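PDB 6HLX: AgaA from Rhizobium radiobacter, which binds the opine agropinic acid in the periplasm and serves as the substrate-binding component of an ABC transporter that imports it. Local coordinates for residues A[238-243]-A[375-380]; A[273-278]-A[448-453]. All blocks are in the same frame, centred on the assembly; numbering follows the deposited sequence. Where two conformers were deposited one is given.

Contact 1: residues A[238-243]-A[375-380]; sequences GPFMGL and TVMGSL. With G9Z (agropinic acid), chain E.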
loop_
_atom_site.group_PDB
_atom_site.type_symbol
_atom_site.label_atom_id
_atom_site.label_comp_id
_atom_site.label_asym_id
_atom_site.label_seq_id
_atom_site.Cartn_x
_atom_site.Cartn_y
_atom_site.Cartn_z
ATOM N N GLY A 238 -7.646 0.593 9.104
ATOM C CA GLY A 238 -6.218 0.827 8.891
ATOM C C GLY A 238 -5.796 2.032 8.074
ATOM O O GLY A 238 -4.870 2.736 8.498
ATOM N N PRO A 239 -6.398 2.286 6.892
ATOM C CA PRO A 239 -5.895 3.393 6.060
ATOM C C PRO A 239 -6.325 4.768 6.511
ATOM O O PRO A 239 -7.278 4.926 7.275
ATOM C CB PRO A 239 -6.441 3.085 4.647
ATOM C CG PRO A 239 -7.051 1.656 4.729
ATOM C CD PRO A 239 -7.468 1.541 6.184
ATOM N N PHE A 240 -5.616 5.769 5.999
ATOM C CA PHE A 240 -5.945 7.169 6.258
ATOM C C PHE A 240 -6.171 7.877 4.904
ATOM O O PHE A 240 -5.711 7.397 3.849
ATOM C CB PHE A 240 -4.823 7.875 7.062
ATOM C CG PHE A 240 -3.418 7.599 6.561
ATOM C CD1 PHE A 240 -2.940 8.203 5.396
ATOM C CD2 PHE A 240 -2.569 6.749 7.258
ATOM C CE1 PHE A 240 -1.649 7.922 4.918
ATOM C CE2 PHE A 240 -1.268 6.488 6.790
ATOM C CZ PHE A 240 -0.820 7.068 5.617
ATOM N N MET A 241 -6.858 9.017 4.952
ATOM C CA MET A 241 -7.072 9.924 3.816
ATOM C C MET A 241 -6.296 11.196 4.107
ATOM O O MET A 241 -6.339 11.707 5.226
ATOM C CB MET A 241 -8.561 10.289 3.609
ATOM C CG MET A 241 -9.443 9.095 3.241
ATOM S SD MET A 241 -8.946 8.249 1.735
ATOM C CE MET A 241 -9.266 9.506 0.532
ATOM N N GLY A 242 -5.652 11.747 3.090
ATOM C CA GLY A 242 -4.885 12.981 3.256
ATOM C C GLY A 242 -4.441 13.533 1.922
ATOM O O GLY A 242 -5.111 13.313 0.909
ATOM N N LEU A 243 -3.322 14.274 1.915
ATOM C CA LEU A 243 -2.806 14.850 0.677
ATOM C C LEU A 243 -1.304 14.681 0.588
ATOM O O LEU A 243 -0.603 14.855 1.590
ATOM C CB LEU A 243 -3.116 16.369 0.635
ATOM C CG LEU A 243 -4.586 16.786 0.461
ATOM C CD1 LEU A 243 -4.763 18.257 0.804
ATOM C CD2 LEU A 243 -5.066 16.543 -1.000
ATOM N N THR A 375 -2.243 15.585 -4.735
ATOM C CA THR A 375 -3.124 14.430 -4.985
ATOM C C THR A 375 -3.754 13.930 -3.717
ATOM O O THR A 375 -3.139 14.031 -2.649
ATOM C CB THR A 375 -2.379 13.294 -5.741
ATOM O OG1 THR A 375 -3.298 12.241 -6.095
ATOM C CG2 THR A 375 -1.219 12.657 -4.921
ATOM N N VAL A 376 -5.009 13.468 -3.830
ATOM C CA VAL A 376 -5.702 12.819 -2.714
ATOM C C VAL A 376 -4.899 11.535 -2.399
ATOM O O VAL A 376 -4.589 10.732 -3.293
ATOM C CB VAL A 376 -7.175 12.505 -3.060
ATOM C CG1 VAL A 376 -7.817 11.596 -2.012
ATOM C CG2 VAL A 376 -7.970 13.809 -3.209
ATOM N N MET A 377 -4.586 11.346 -1.117
ATOM C CA MET A 377 -3.808 10.200 -0.652
ATOM C C MET A 377 -4.751 9.316 0.156
ATOM O O MET A 377 -5.296 9.773 1.152
ATOM C CB MET A 377 -2.651 10.726 0.264
ATOM C CG MET A 377 -1.902 9.624 1.035
ATOM S SD MET A 377 -0.521 10.271 2.016
ATOM C CE MET A 377 -1.411 11.295 3.289
ATOM N N GLY A 378 -4.939 8.081 -0.293
ATOM C CA GLY A 378 -5.700 7.040 0.395
ATOM C C GLY A 378 -4.692 5.936 0.607
ATOM O O GLY A 378 -4.327 5.256 -0.350
ATOM N N SER A 379 -4.099 5.836 1.809
ATOM C CA SER A 379 -2.963 4.921 1.948
ATOM C C SER A 379 -2.711 4.479 3.367
ATOM O O SER A 379 -3.576 4.650 4.226
ATOM C CB SER A 379 -1.700 5.537 1.337
ATOM O OG SER A 379 -0.768 4.515 0.990
ATOM N N LEU A 380 -1.562 3.835 3.595
ATOM C CA LEU A 380 -1.231 3.298 4.930
ATOM C C LEU A 380 0.254 3.033 4.970
ATOM O O LEU A 380 0.925 3.151 3.931
ATOM C CB LEU A 380 -2.029 1.995 5.187
ATOM C CG LEU A 380 -2.323 1.068 3.999
ATOM C CD1 LEU A 380 -1.044 0.434 3.416
ATOM C CD2 LEU A 380 -3.293 -0.045 4.421
HETATM O OAM G9Z E . -5.193 1.018 -4.989
HETATM C CAB G9Z E . -5.943 1.909 -4.565
HETATM C CAC G9Z E . -7.197 2.190 -5.145
HETATM C CB G9Z E . -7.810 3.352 -4.303
HETATM C CA G9Z E . -6.703 3.780 -3.355
HETATM C C G9Z E . -7.169 3.821 -2.002
HETATM O O G9Z E . -7.167 2.755 -1.327
HETATM N N G9Z E . -5.607 2.787 -3.601
HETATM C CAG G9Z E . -4.332 2.709 -2.789
HETATM C CAH G9Z E . -3.335 3.768 -3.261
HETATM O OAP G9Z E . -3.927 5.039 -2.995
HETATM C CAI G9Z E . -1.983 3.667 -2.549
HETATM O OAQ G9Z E . -1.599 2.271 -2.462
HETATM C CAJ G9Z E . -0.854 4.408 -3.342
HETATM O OAR G9Z E . 0.393 4.278 -2.636
HETATM C CAK G9Z E . -1.121 5.892 -3.694
HETATM O OAT G9Z E . -0.142 6.341 -4.652
HETATM C CAL G9Z E . -1.162 6.798 -2.455
HETATM O OAS G9Z E . -1.546 8.138 -2.837
HETATM O OXT G9Z E . -7.595 4.922 -1.558
#
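The carbonyl oxygen of Met377 takes a hydrogen bond from Gly242 N (2.8 Å, N-H...O angle 147°) and a C-H...O contact from Met241 CA (3.2 Å). In the reverse bond, from Met377 N to Gly242 O, the N-H is straight, yet the donor comes from well above the Gly242 carbonyl plane and not along a lone pair. Phe240 and Ser379 make the second hydrogen-bonded pair: Phe240 N reaches Ser379 O at 2.9 Å, and Ser379 N bonds to Phe240 O in return. The side chain of Phe240 then folds back over Ser379 O. With CG lodged between its backbone N and carbonyl carbon (chi1 46°), the ring lies with one face over this oxygen, which stands 3.6 Å above the ring plane near its centre. At the rim of that ring sits Met377 SD, 5.3 Å from the centroid and nearly in plane, a Met-aromatic contact; Tyr448 meets the ring edge-to-face.

The opposite sheet face carries Met241. Its chain, bent at chi2 and chi3, brings SD beside Gly378 CA and its CE methyl to 3.6 Å from Val376 CG1, where helix 333-347 covers both residues. Gly378 lets the substrate come close to the strand: agropinic acid donates through OAP to Gly378 O at 2.7 Å, and its carboxylate oxygen OXT lies 3.5 Å from Gly378 CA. Ser379 OG is instead bonded to Tyr392. These are two adjacent antiparallel strands, 156° between their directions, in a mixed sheet of a periplasmic binding protein; the end of strand 374-379 forms part of the wall of the agropinic acid pocket.

Contact 2: residues A[273-278]-A[448-453]; sequences TAFNGL and YFMWRE. With G9Z (agropinic acid), chain E; EDO (1,2-ethanediol), chain X.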
loop_
_atom_site.group_PDB
_atom_site.type_symbol
_atom_site.label_atom_id
_atom_site.label_comp_id
_atom_site.label_asym_id
_atom_site.label_seq_id
_atom_site.Cartn_x
_atom_site.Cartn_y
_atom_site.Cartn_z
ATOM N N THR A 273 -19.522 13.461 3.793
ATOM C CA THR A 273 -19.891 13.504 2.369
ATOM C C THR A 273 -19.208 12.442 1.507
ATOM O O THR A 273 -19.690 12.191 0.413
ATOM C CB THR A 273 -19.687 14.904 1.750
ATOM O OG1 THR A 273 -18.292 15.159 1.592
ATOM C CG2 THR A 273 -20.377 16.036 2.542
ATOM N N ALA A 274 -18.086 11.859 1.965
ATOM C CA ALA A 274 -17.358 10.852 1.185
ATOM C C ALA A 274 -17.422 9.459 1.789
ATOM O O ALA A 274 -17.153 8.484 1.084
ATOM C CB ALA A 274 -15.901 11.275 1.030
ATOM N N PHE A 275 -17.666 9.361 3.112
ATOM C CA PHE A 275 -17.637 8.070 3.810
ATOM C C PHE A 275 -18.907 7.748 4.616
ATOM O O PHE A 275 -18.862 6.907 5.530
ATOM C CB PHE A 275 -16.386 7.987 4.706
ATOM C CG PHE A 275 -15.096 8.029 3.925
ATOM C CD1 PHE A 275 -14.487 9.246 3.624
ATOM C CD2 PHE A 275 -14.505 6.857 3.459
ATOM C CE1 PHE A 275 -13.297 9.283 2.882
ATOM C CE2 PHE A 275 -13.302 6.895 2.751
ATOM C CZ PHE A 275 -12.714 8.110 2.460
ATOM N N ASN A 276 -20.036 8.400 4.272
ATOM C CA ASN A 276 -21.333 8.123 4.913
ATOM C C ASN A 276 -21.294 8.242 6.457
ATOM O O ASN A 276 -21.982 7.503 7.173
ATOM C CB ASN A 276 -21.833 6.717 4.462
ATOM C CG ASN A 276 -23.273 6.414 4.798
ATOM O OD1 ASN A 276 -23.608 5.321 5.293
ATOM N ND2 ASN A 276 -24.146 7.383 4.563
ATOM N N GLY A 277 -20.473 9.161 6.958
ATOM C CA GLY A 277 -20.350 9.366 8.397
ATOM C C GLY A 277 -19.449 8.369 9.106
ATOM O O GLY A 277 -19.330 8.428 10.331
ATOM N N LEU A 278 -18.770 7.474 8.352
ATOM C CA LEU A 278 -17.870 6.464 8.937
ATOM C C LEU A 278 -16.408 6.900 8.872
ATOM O O LEU A 278 -15.907 7.187 7.801
ATOM C CB LEU A 278 -18.030 5.103 8.239
ATOM C CG LEU A 278 -19.422 4.462 8.246
ATOM C CD1 LEU A 278 -19.427 3.202 7.396
ATOM C CD2 LEU A 278 -19.891 4.142 9.665
ATOM N N TYR A 448 -2.879 15.031 6.823
ATOM C CA TYR A 448 -3.782 13.897 7.046
ATOM C C TYR A 448 -5.121 14.395 7.562
ATOM O O TYR A 448 -5.157 15.304 8.400
ATOM C CB TYR A 448 -3.171 12.932 8.079
ATOM C CG TYR A 448 -1.760 12.502 7.756
ATOM C CD1 TYR A 448 -0.665 13.220 8.234
ATOM C CD2 TYR A 448 -1.513 11.335 7.030
ATOM C CE1 TYR A 448 0.642 12.827 7.940
ATOM C CE2 TYR A 448 -0.210 10.922 6.749
ATOM C CZ TYR A 448 0.863 11.662 7.230
ATOM O OH TYR A 448 2.150 11.265 6.977
ATOM N N PHE A 449 -6.215 13.759 7.102
ATOM C CA PHE A 449 -7.546 14.211 7.491
ATOM C C PHE A 449 -8.358 13.236 8.290
ATOM O O PHE A 449 -9.099 13.681 9.166
ATOM C CB PHE A 449 -8.351 14.618 6.244
ATOM C CG PHE A 449 -7.771 15.820 5.527
ATOM C CD1 PHE A 449 -7.410 16.964 6.233
ATOM C CD2 PHE A 449 -7.568 15.795 4.149
ATOM C CE1 PHE A 449 -6.870 18.081 5.565
ATOM C CE2 PHE A 449 -7.032 16.908 3.485
ATOM C CZ PHE A 449 -6.682 18.033 4.199
ATOM N N MET A 450 -8.273 11.924 7.982
ATOM C CA MET A 450 -9.121 10.963 8.681
ATOM C C MET A 450 -8.632 9.535 8.561
ATOM O O MET A 450 -7.912 9.213 7.607
ATOM C CB MET A 450 -10.557 11.028 8.105
ATOM C CG MET A 450 -10.627 10.653 6.630
ATOM S SD MET A 450 -12.287 10.490 5.990
ATOM C CE MET A 450 -12.751 8.873 6.683
ATOM N N TRP A 451 -9.063 8.683 9.502
ATOM C CA TRP A 451 -8.822 7.235 9.459
ATOM C C TRP A 451 -10.103 6.708 8.809
ATOM O O TRP A 451 -11.217 7.138 9.184
ATOM C CB TRP A 451 -8.759 6.625 10.865
ATOM C CG TRP A 451 -7.553 7.019 11.642
ATOM C CD1 TRP A 451 -7.515 7.839 12.730
ATOM C CD2 TRP A 451 -6.197 6.615 11.388
ATOM N NE1 TRP A 451 -6.220 7.949 13.193
ATOM C CE2 TRP A 451 -5.394 7.193 12.399
ATOM C CE3 TRP A 451 -5.592 5.763 10.444
ATOM C CZ2 TRP A 451 -4.011 7.004 12.455
ATOM C CZ3 TRP A 451 -4.218 5.544 10.521
ATOM C CH2 TRP A 451 -3.443 6.169 11.512
ATOM N N ARG A 452 -9.981 5.794 7.855
ATOM C CA ARG A 452 -11.193 5.265 7.209
ATOM C C ARG A 452 -11.374 3.772 7.481
ATOM O O ARG A 452 -10.400 3.070 7.775
ATOM C CB ARG A 452 -11.162 5.511 5.683
ATOM C CG ARG A 452 -10.117 4.670 4.943
ATOM C CD ARG A 452 -10.129 4.914 3.438
ATOM N NE ARG A 452 -9.691 3.727 2.699
ATOM C CZ ARG A 452 -8.861 3.748 1.660
ATOM N NH1 ARG A 452 -8.346 4.897 1.234
ATOM N NH2 ARG A 452 -8.560 2.627 1.022
ATOM N N GLU A 453 -12.599 3.271 7.284
ATOM C CA GLU A 453 -12.841 1.823 7.339
ATOM C C GLU A 453 -12.435 1.243 5.972
ATOM O O GLU A 453 -12.614 1.895 4.931
ATOM C CB GLU A 453 -14.329 1.527 7.556
ATOM C CG GLU A 453 -14.811 1.936 8.938
ATOM C CD GLU A 453 -16.178 1.391 9.290
ATOM O OE1 GLU A 453 -16.683 1.731 10.382
ATOM O OE2 GLU A 453 -16.748 0.627 8.477
HETATM O OAM G9Z E . -5.193 1.018 -4.989
HETATM C CAB G9Z E . -5.943 1.909 -4.565
HETATM C CAC G9Z E . -7.197 2.190 -5.145
HETATM C CB G9Z E . -7.810 3.352 -4.303
HETATM C CA G9Z E . -6.703 3.780 -3.355
HETATM C C G9Z E . -7.169 3.821 -2.002
HETATM O O G9Z E . -7.167 2.755 -1.327
HETATM N N G9Z E . -5.607 2.787 -3.601
HETATM C CAG G9Z E . -4.332 2.709 -2.789
HETATM C CAH G9Z E . -3.335 3.768 -3.261
HETATM O OAP G9Z E . -3.927 5.039 -2.995
HETATM C CAI G9Z E . -1.983 3.667 -2.549
HETATM O OAQ G9Z E . -1.599 2.271 -2.462
HETATM C CAJ G9Z E . -0.854 4.408 -3.342
HETATM O OAR G9Z E . 0.393 4.278 -2.636
HETATM C CAK G9Z E . -1.121 5.892 -3.694
HETATM O OAT G9Z E . -0.142 6.341 -4.652
HETATM C CAL G9Z E . -1.162 6.798 -2.455
HETATM O OAS G9Z E . -1.546 8.138 -2.837
HETATM O OXT G9Z E . -7.595 4.922 -1.558
HETATM C C1 EDO X . -20.907 9.239 0.889
HETATM O O1 EDO X . -21.074 9.950 2.097
HETATM C C2 EDO X . -21.726 7.944 0.923
HETATM O O2 EDO X . -21.718 7.401 -0.381
HETATM O O HOH W 1 -14.583 5.114 6.493
#
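Phe275 packs against Met450 and Arg452, and this is the tight half of the contact. In one of the two conformers modelled for Met450, the CE methyl sits over a face of the Phe275 ring, 3.8 Å from the centroid and 20° off the ring normal, a CH-pi contact; SD approaches the same ring more obliquely. The bend at chi3 of Met450 turns the methyl onto the ring, but because the other conformer exists this detail is less secure. Towards the substrate, Phe275 CE2 touches Arg452 CD at 3.8 Å. The arginine chain is extended from CG to NE, and its two terminal nitrogens grip the carboxylate of agropinic acid. Arg452 NH2 donates to the ligand's O at 2.7 Å, with O near the guanidinium plane. Arg452 NH1 donates to the ligand's OXT at 2.9 Å.

The other half is looser and wetter. Leu278 CD1 comes no nearer than 3.9 Å to Glu453 OE2, and the two backbones are joined through a water that donates to Leu278 O and accepts from Glu453 N, each at 2.8 Å. Glu453 has its salt bridge with Arg235. The type I' turn from Phe275 to Leu278 follows helix 267-274 and lies beside the end of strand 446-451, while Phe334 and Thr338 of helix 333-347 and Met241 of strand 240-245 also pack against Phe275.

Contacts 1 and 2 share one sheet, since strand 240-245 pairs with 374-379 in contact 1 and with 446-451, which carries one side of contact 2. Their centres lie about 10 Å apart, joined by probable backbone hydrogen bonds from Phe449 N to Met241 O and from Met241 N to Met450 O, a classic beta bulge. Contact 1 is wholly buried and held by a ladder of backbone bonds. Contact 2, farther from the chain centre, joins a turn to a strand end through side-chain packing and a water; it is also largely buried, with Leu278 and Glu453 partly exposed. Both reach agropinic acid, contact 1 through the Gly378 carbonyl at hydroxyl OAP, contact 2 through a guanidinium at the carboxylate.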